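PlzA (Borrelia burgdorferi, PDB 7MIE) binds the bacterial second messenger c-di-GMP through a PilZ-type beta-barrel and probably acts as a receptor in its signalling. Local coordinates at residues A[171-176]-A[181-186]; A[211-216]-A[229-234]. One frame throughout, in Å; residues are numbered along the deposited sequence.

Contact 1 (A[171-176]-A[181-186]). With C2E (9,9'-[(2R,3R,3aS,5S,7aR,9R,10R,10aS,12S,14aR)-3,5,10,12-tetrahydroxy-5,12-dioxidooctahydro-2H,7H-difuro[3,2-d:3',2'-j][1,3,7,9,2,8]tetraoxadiphosphacyclododecine-2,9-diyl]bis(2-amino-1,9-dihydro-6H-purin-6-one)), chain C.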
# COMPACT_ATOMS: atom_id res chain seq x y z
N GLU A 171 0.75 7.84 -7.62
CA GLU A 171 0.00 9.09 -7.72
C GLU A 171 -0.04 9.76 -6.34
O GLU A 171 0.08 9.16 -5.27
CB GLU A 171 -1.38 8.84 -8.34
CG GLU A 171 -2.29 7.91 -7.53
CD GLU A 171 -2.19 6.43 -7.86
OE1 GLU A 171 -3.22 5.84 -8.13
OE2 GLU A 171 -1.05 5.87 -7.85
N ARG A 172 -0.18 11.07 -6.41
CA ARG A 172 -0.41 11.88 -5.24
C ARG A 172 -1.88 12.26 -5.24
O ARG A 172 -2.48 12.48 -6.31
CB ARG A 172 0.53 13.09 -5.28
CG ARG A 172 1.99 12.66 -5.17
CD ARG A 172 2.91 13.85 -5.35
NE ARG A 172 4.26 13.30 -5.24
CZ ARG A 172 5.38 14.02 -5.30
NH1 ARG A 172 5.30 15.33 -5.43
NH2 ARG A 172 6.55 13.42 -5.22
N ILE A 173 -2.47 12.29 -4.05
CA ILE A 173 -3.88 12.61 -3.90
C ILE A 173 -4.02 14.12 -3.71
O ILE A 173 -3.60 14.64 -2.69
CB ILE A 173 -4.47 11.86 -2.69
CG1 ILE A 173 -4.27 10.34 -2.81
CG2 ILE A 173 -5.95 12.24 -2.51
CD1 ILE A 173 -4.48 9.57 -1.47
N ILE A 174 -4.65 14.82 -4.67
CA ILE A 174 -4.86 16.26 -4.52
C ILE A 174 -6.06 16.47 -3.62
O ILE A 174 -7.10 15.85 -3.83
CB ILE A 174 -5.11 16.94 -5.90
CG1 ILE A 174 -3.87 16.82 -6.79
CG2 ILE A 174 -5.52 18.40 -5.71
CD1 ILE A 174 -4.06 17.31 -8.21
N ILE A 175 -5.91 17.36 -2.62
CA ILE A 175 -6.95 17.58 -1.63
C ILE A 175 -7.99 18.53 -2.22
O ILE A 175 -7.65 19.64 -2.59
CB ILE A 175 -6.33 18.19 -0.36
CG1 ILE A 175 -5.35 17.17 0.24
CG2 ILE A 175 -7.41 18.60 0.64
CD1 ILE A 175 -5.94 15.80 0.60
N ASP A 176 -9.22 18.05 -2.33
CA ASP A 176 -10.32 18.86 -2.86
C ASP A 176 -11.61 18.28 -2.29
O ASP A 176 -11.56 17.36 -1.48
CB ASP A 176 -10.28 18.92 -4.39
CG ASP A 176 -10.55 17.60 -5.10
OD1 ASP A 176 -11.06 16.66 -4.46
OD2 ASP A 176 -10.24 17.51 -6.31
N ARG A 181 -13.89 13.86 0.79
CA ARG A 181 -15.01 13.02 1.14
C ARG A 181 -14.58 11.56 1.26
O ARG A 181 -15.09 10.85 2.13
CB ARG A 181 -16.21 13.26 0.20
CG ARG A 181 -16.88 14.60 0.44
CD ARG A 181 -18.21 14.74 -0.28
NE ARG A 181 -17.95 15.01 -1.67
CZ ARG A 181 -18.52 15.99 -2.37
NH1 ARG A 181 -19.38 16.80 -1.80
NH2 ARG A 181 -18.19 16.15 -3.64
N LYS A 182 -13.64 11.13 0.40
CA LYS A 182 -13.26 9.73 0.33
C LYS A 182 -12.26 9.41 1.45
O LYS A 182 -12.39 8.38 2.11
CB LYS A 182 -12.64 9.43 -1.04
CG LYS A 182 -12.24 7.97 -1.29
CD LYS A 182 -13.38 6.96 -1.11
CE LYS A 182 -13.09 5.63 -1.79
NZ LYS A 182 -12.15 4.83 -0.95
N LEU A 183 -11.29 10.30 1.67
CA LEU A 183 -10.30 10.12 2.73
C LEU A 183 -10.96 10.15 4.10
O LEU A 183 -11.93 10.88 4.30
CB LEU A 183 -9.35 11.31 2.67
CG LEU A 183 -8.23 11.19 1.65
CD1 LEU A 183 -7.60 12.57 1.50
CD2 LEU A 183 -7.19 10.14 2.08
N LYS A 184 -10.43 9.37 5.03
CA LYS A 184 -11.03 9.32 6.36
C LYS A 184 -10.39 10.38 7.24
O LYS A 184 -10.06 10.11 8.40
CB LYS A 184 -10.85 7.94 7.01
CG LYS A 184 -11.40 6.74 6.25
CD LYS A 184 -12.92 6.66 6.21
CE LYS A 184 -13.45 5.89 5.01
NZ LYS A 184 -14.69 6.51 4.49
N ILE A 185 -10.17 11.58 6.67
CA ILE A 185 -9.83 12.77 7.43
C ILE A 185 -10.93 13.80 7.19
O ILE A 185 -11.62 13.71 6.20
CB ILE A 185 -8.44 13.35 7.07
CG1 ILE A 185 -8.41 13.96 5.66
CG2 ILE A 185 -7.33 12.32 7.26
CD1 ILE A 185 -7.17 14.80 5.40
N ASP A 186 -11.04 14.78 8.10
CA ASP A 186 -12.23 15.61 8.19
C ASP A 186 -12.10 16.85 7.33
O ASP A 186 -13.08 17.36 6.78
CB ASP A 186 -12.46 16.05 9.65
CG ASP A 186 -13.09 14.96 10.50
OD1 ASP A 186 -13.72 14.04 9.92
OD2 ASP A 186 -12.94 15.03 11.73
P1 C2E C . 12.73 12.82 -2.93
O2P C2E C . 12.77 14.23 -3.36
O1P C2E C . 13.68 12.29 -1.90
O5' C2E C . 11.29 12.68 -2.23
C5' C2E C . 10.99 11.44 -1.56
C4' C2E C . 9.49 11.31 -1.40
O4' C2E C . 8.98 12.45 -0.66
C3' C2E C . 8.68 11.34 -2.70
O3' C2E C . 8.69 10.02 -3.23
C2' C2E C . 7.27 11.60 -2.10
O2' C2E C . 6.80 10.43 -1.46
C1' C2E C . 7.61 12.60 -0.98
N9 C2E C . 7.38 13.98 -1.39
C8 C2E C . 8.28 14.98 -1.67
N7 C2E C . 7.71 16.11 -2.01
C5 C2E C . 6.34 15.81 -1.98
C6 C2E C . 5.22 16.62 -2.29
O6 C2E C . 5.23 17.78 -2.72
N1 C2E C . 4.02 15.90 -2.13
C2 C2E C . 3.92 14.58 -1.72
N2 C2E C . 2.69 14.04 -1.63
N3 C2E C . 4.97 13.82 -1.44
C4 C2E C . 6.14 14.51 -1.59
P11 C2E C . 8.29 9.84 -4.79
O21 C2E C . 8.20 8.36 -4.96
O11 C2E C . 7.04 10.64 -5.02
O5A C2E C . 9.51 10.56 -5.56
C5A C2E C . 10.74 9.80 -5.61
C4A C2E C . 11.84 10.71 -6.08
O4A C2E C . 11.57 11.15 -7.43
C3A C2E C . 11.96 12.00 -5.27
O3A C2E C . 12.70 11.70 -4.09
C2A C2E C . 12.68 12.89 -6.29
O2A C2E C . 14.07 12.60 -6.38
C1A C2E C . 11.94 12.49 -7.57
N91 C2E C . 10.80 13.32 -7.90
C81 C2E C . 9.46 12.99 -7.79
N71 C2E C . 8.69 13.98 -8.17
C51 C2E C . 9.56 15.01 -8.55
C61 C2E C . 9.30 16.31 -9.06
O61 C2E C . 8.23 16.87 -9.32
N11 C2E C . 10.48 17.00 -9.32
C21 C2E C . 11.75 16.53 -9.08
N21 C2E C . 12.75 17.37 -9.39
N31 C2E C . 12.01 15.30 -8.65
C41 C2E C . 10.86 14.60 -8.38

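Contact 2 (A[211-216]-A[229-234]). With C2E (9,9'-[(2R,3R,3aS,5S,7aR,9R,10R,10aS,12S,14aR)-3,5,10,12-tetrahydroxy-5,12-dioxidooctahydro-2H,7H-difuro[3,2-d:3',2'-j][1,3,7,9,2,8]tetraoxadiphosphacyclododecine-2,9-diyl]bis(2-amino-1,9-dihydro-6H-purin-6-one)), chain C.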
# COMPACT_ATOMS: atom_id res chain seq x y z
N ALA A 211 3.83 14.73 1.62
CA ALA A 211 2.73 15.67 1.58
C ALA A 211 3.22 17.00 1.03
O ALA A 211 4.41 17.28 1.08
CB ALA A 211 2.14 15.88 2.97
N LEU A 212 2.30 17.76 0.45
CA LEU A 212 2.58 19.16 0.14
C LEU A 212 1.63 19.97 0.99
O LEU A 212 0.44 19.64 1.03
CB LEU A 212 2.32 19.45 -1.34
CG LEU A 212 2.52 20.92 -1.76
CD1 LEU A 212 3.99 21.34 -1.66
CD2 LEU A 212 2.03 21.14 -3.18
N VAL A 213 2.16 20.97 1.71
CA VAL A 213 1.31 21.81 2.55
C VAL A 213 1.60 23.27 2.20
O VAL A 213 2.67 23.59 1.70
CB VAL A 213 1.54 21.56 4.05
CG1 VAL A 213 1.22 20.12 4.44
CG2 VAL A 213 2.97 21.94 4.45
N ILE A 214 0.60 24.12 2.44
CA ILE A 214 0.72 25.56 2.26
C ILE A 214 0.61 26.23 3.62
O ILE A 214 -0.18 25.80 4.46
CB ILE A 214 -0.35 26.05 1.27
CG1 ILE A 214 0.13 25.84 -0.17
CG2 ILE A 214 -0.75 27.49 1.54
CD1 ILE A 214 -0.72 26.51 -1.22
N SER A 215 1.43 27.26 3.85
CA SER A 215 1.27 28.09 5.04
C SER A 215 2.10 29.37 4.96
O SER A 215 2.56 29.75 3.88
CB SER A 215 1.58 27.32 6.31
OG SER A 215 2.89 27.60 6.78
N SER A 216 2.27 30.00 6.13
CA SER A 216 3.20 31.09 6.40
C SER A 216 4.16 30.66 7.53
O SER A 216 5.29 31.19 7.56
CB SER A 216 2.45 32.33 6.79
OG SER A 216 1.14 32.31 6.24
N LEU A 229 11.06 18.04 10.53
CA LEU A 229 9.78 18.54 10.97
C LEU A 229 8.85 17.40 11.37
O LEU A 229 9.15 16.23 11.17
CB LEU A 229 9.17 19.42 9.87
CG LEU A 229 8.96 18.72 8.53
CD1 LEU A 229 7.64 17.95 8.54
CD2 LEU A 229 8.98 19.74 7.41
N ILE A 230 7.74 17.77 11.99
CA ILE A 230 6.72 16.82 12.36
C ILE A 230 5.42 17.35 11.75
O ILE A 230 5.03 18.50 11.97
CB ILE A 230 6.63 16.59 13.89
CG1 ILE A 230 7.90 15.92 14.42
CG2 ILE A 230 5.40 15.77 14.24
CD1 ILE A 230 8.15 16.12 15.90
N PHE A 231 4.82 16.52 10.89
CA PHE A 231 3.56 16.84 10.25
C PHE A 231 2.46 16.13 11.02
O PHE A 231 2.59 14.95 11.32
CB PHE A 231 3.61 16.37 8.79
CG PHE A 231 2.32 16.34 8.02
CD1 PHE A 231 1.65 17.51 7.70
CD2 PHE A 231 1.80 15.13 7.54
CE1 PHE A 231 0.50 17.48 6.93
CE2 PHE A 231 0.64 15.10 6.77
CZ PHE A 231 -0.01 16.27 6.48
N SER A 232 1.39 16.85 11.33
CA SER A 232 0.33 16.22 12.09
C SER A 232 -1.03 16.78 11.69
O SER A 232 -1.16 17.90 11.17
CB SER A 232 0.59 16.36 13.60
OG SER A 232 0.39 17.71 13.99
N PHE A 233 -2.04 15.95 11.93
CA PHE A 233 -3.42 16.38 11.77
C PHE A 233 -4.33 15.57 12.68
O PHE A 233 -4.01 14.46 13.08
CB PHE A 233 -3.87 16.18 10.32
CG PHE A 233 -3.53 14.83 9.73
CD1 PHE A 233 -2.31 14.61 9.10
CD2 PHE A 233 -4.45 13.79 9.76
CE1 PHE A 233 -2.02 13.37 8.53
CE2 PHE A 233 -4.16 12.56 9.19
CZ PHE A 233 -2.95 12.35 8.57
N GLU A 234 -5.50 16.14 12.97
CA GLU A 234 -6.44 15.50 13.88
C GLU A 234 -6.93 14.23 13.21
O GLU A 234 -7.18 14.21 12.01
CB GLU A 234 -7.62 16.42 14.18
CG GLU A 234 -7.22 17.68 14.94
CD GLU A 234 -7.51 17.70 16.44
OE1 GLU A 234 -7.66 18.81 16.98
OE2 GLU A 234 -7.55 16.62 17.06
P1 C2E C . 12.73 12.82 -2.93
O2P C2E C . 12.77 14.23 -3.36
O1P C2E C . 13.68 12.29 -1.90
O5' C2E C . 11.29 12.68 -2.23
C5' C2E C . 10.99 11.44 -1.56
C4' C2E C . 9.49 11.31 -1.40
O4' C2E C . 8.98 12.45 -0.66
C3' C2E C . 8.68 11.34 -2.70
O3' C2E C . 8.69 10.02 -3.23
C2' C2E C . 7.27 11.60 -2.10
O2' C2E C . 6.80 10.43 -1.46
C1' C2E C . 7.61 12.60 -0.98
N9 C2E C . 7.38 13.98 -1.39
C8 C2E C . 8.28 14.98 -1.67
N7 C2E C . 7.71 16.11 -2.01
C5 C2E C . 6.34 15.81 -1.98
C6 C2E C . 5.22 16.62 -2.29
O6 C2E C . 5.23 17.78 -2.72
N1 C2E C . 4.02 15.90 -2.13
C2 C2E C . 3.92 14.58 -1.72
N2 C2E C . 2.69 14.04 -1.63
N3 C2E C . 4.97 13.82 -1.44
C4 C2E C . 6.14 14.51 -1.59
P11 C2E C . 8.29 9.84 -4.79
O21 C2E C . 8.20 8.36 -4.96
O11 C2E C . 7.04 10.64 -5.02
O5A C2E C . 9.51 10.56 -5.56
C5A C2E C . 10.74 9.80 -5.61
C4A C2E C . 11.84 10.71 -6.08
O4A C2E C . 11.57 11.15 -7.43
C3A C2E C . 11.96 12.00 -5.27
O3A C2E C . 12.70 11.70 -4.09
C2A C2E C . 12.68 12.89 -6.29
O2A C2E C . 14.07 12.60 -6.38
C1A C2E C . 11.94 12.49 -7.57
N91 C2E C . 10.80 13.32 -7.90
C81 C2E C . 9.46 12.99 -7.79
N71 C2E C . 8.69 13.98 -8.17
C51 C2E C . 9.56 15.01 -8.55
C61 C2E C . 9.30 16.31 -9.06
O61 C2E C . 8.23 16.87 -9.32
N11 C2E C . 10.48 17.00 -9.32
C21 C2E C . 11.75 16.53 -9.08
N21 C2E C . 12.75 17.37 -9.39
N31 C2E C . 12.01 15.30 -8.65
C41 C2E C . 10.86 14.60 -8.38

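Contact 1 (A[171-176]-A[181-186])
Ile175 and Leu183 meet methyl to methyl where the segment leading into the PilZ barrel is folded back by the short helix 177-182. Their side chains cross at about a right angle, CD1 of Ile175 lying 3.7 Å from CD1 of Leu183. The same Leu183 methyl also faces CG2 of Ile173 across a longer gap of 4.3 Å, so one branch of the leucine bridges two isoleucines. This is the tight, buried part, and Tyr282 of the C-terminal helix 273-283 touches both Ile173 and Leu183. The outer side is looser and turned to solvent: Ile174, Arg181 and Lys184 are exposed, while Asp176 caps the start of the helix through OD1, which accepts from Ser179 N.

At the other end of 171-176, Arg172 reaches the bound c-di-GMP. Its chain is extended from CG to NE, carrying the guanidinium flat against the face of a guanine, whose C4 sits 3.7 Å from the guanidinium plane, over the centre of the group. A second c-di-GMP molecule offers its O6 to NH2, so one nitrogen joins two ligands. In the guanidinium plane, Arg172 NH2 donates to phosphate oxygen O11 of the first at 2.8 Å, nearly straight at 168°.

Contact 2 (A[211-216]-A[229-234])
Phe231 reaches across the interior of the PilZ beta-barrel to Ala211 and Val213, two inward-facing residues of strand 210-215. The strands 210-215 and 228-233 are not paired with each other; they stand on opposite sides of the closed six-stranded barrel, and it is the side chains that meet in the middle.

From its own strand the phenylalanine runs inward. CB leaves strand 228-233 toward the opposite wall, and CG lies anti to the backbone N (chi1 167°), which carries the ring on in that direction. At the ring, CD1 is the first atom to feel the far strand, with CG1 of Val213 at 4.2 Å. One carbon farther on, CE1 comes to 3.7 Å from the same Val213 CG1, the closest approach between the segments, where the valine and the ring pass alongside one another, running opposite ways. At the tip, CZ meets CB of Ala211 at 4.1 Å, and CE2 is hardly farther from that methyl. The Ala211 methyl stands over one face of the ring, displaced toward its rim, whereas the valine methyl comes in obliquely. Ala190 and Ile242, from the strands flanking 228-233, also touch the ring.

The other surface of 211-216 serves the ligand. Ala211 N lies 3.3 Å from C2 of a c-di-GMP guanine, and Leu212, which points away from Phe231, brings its CB within 3.6 Å of the guanine O6.

Between the two segments everything is carbon on carbon. Such a contact has no directional bond to fix it, so the barrel walls are held together here by shape, dispersion and burial, directly behind the backbone on which the guanine rests.

In the fold
The chain first builds the N-terminal sheet and helix 149-164, then passes the c-di-GMP site at Arg168 and Arg172. Contact 1 closes the first, short loop, with only four helical residues between its ends, and ties the entry strand to the end of helix 177-182. The chain then lays down strands 189-193 and 198-207 before contact 2 closes a longer excursion, much of which is not modelled, and spans the barrel. The two loops follow in series, neither nesting nor crossing. They nevertheless touch, Ile185 CG2 lying 3.7 Å from Phe233 CE2, and both also reach c-di-GMP, so the ligand sits between entry segment and barrel wall.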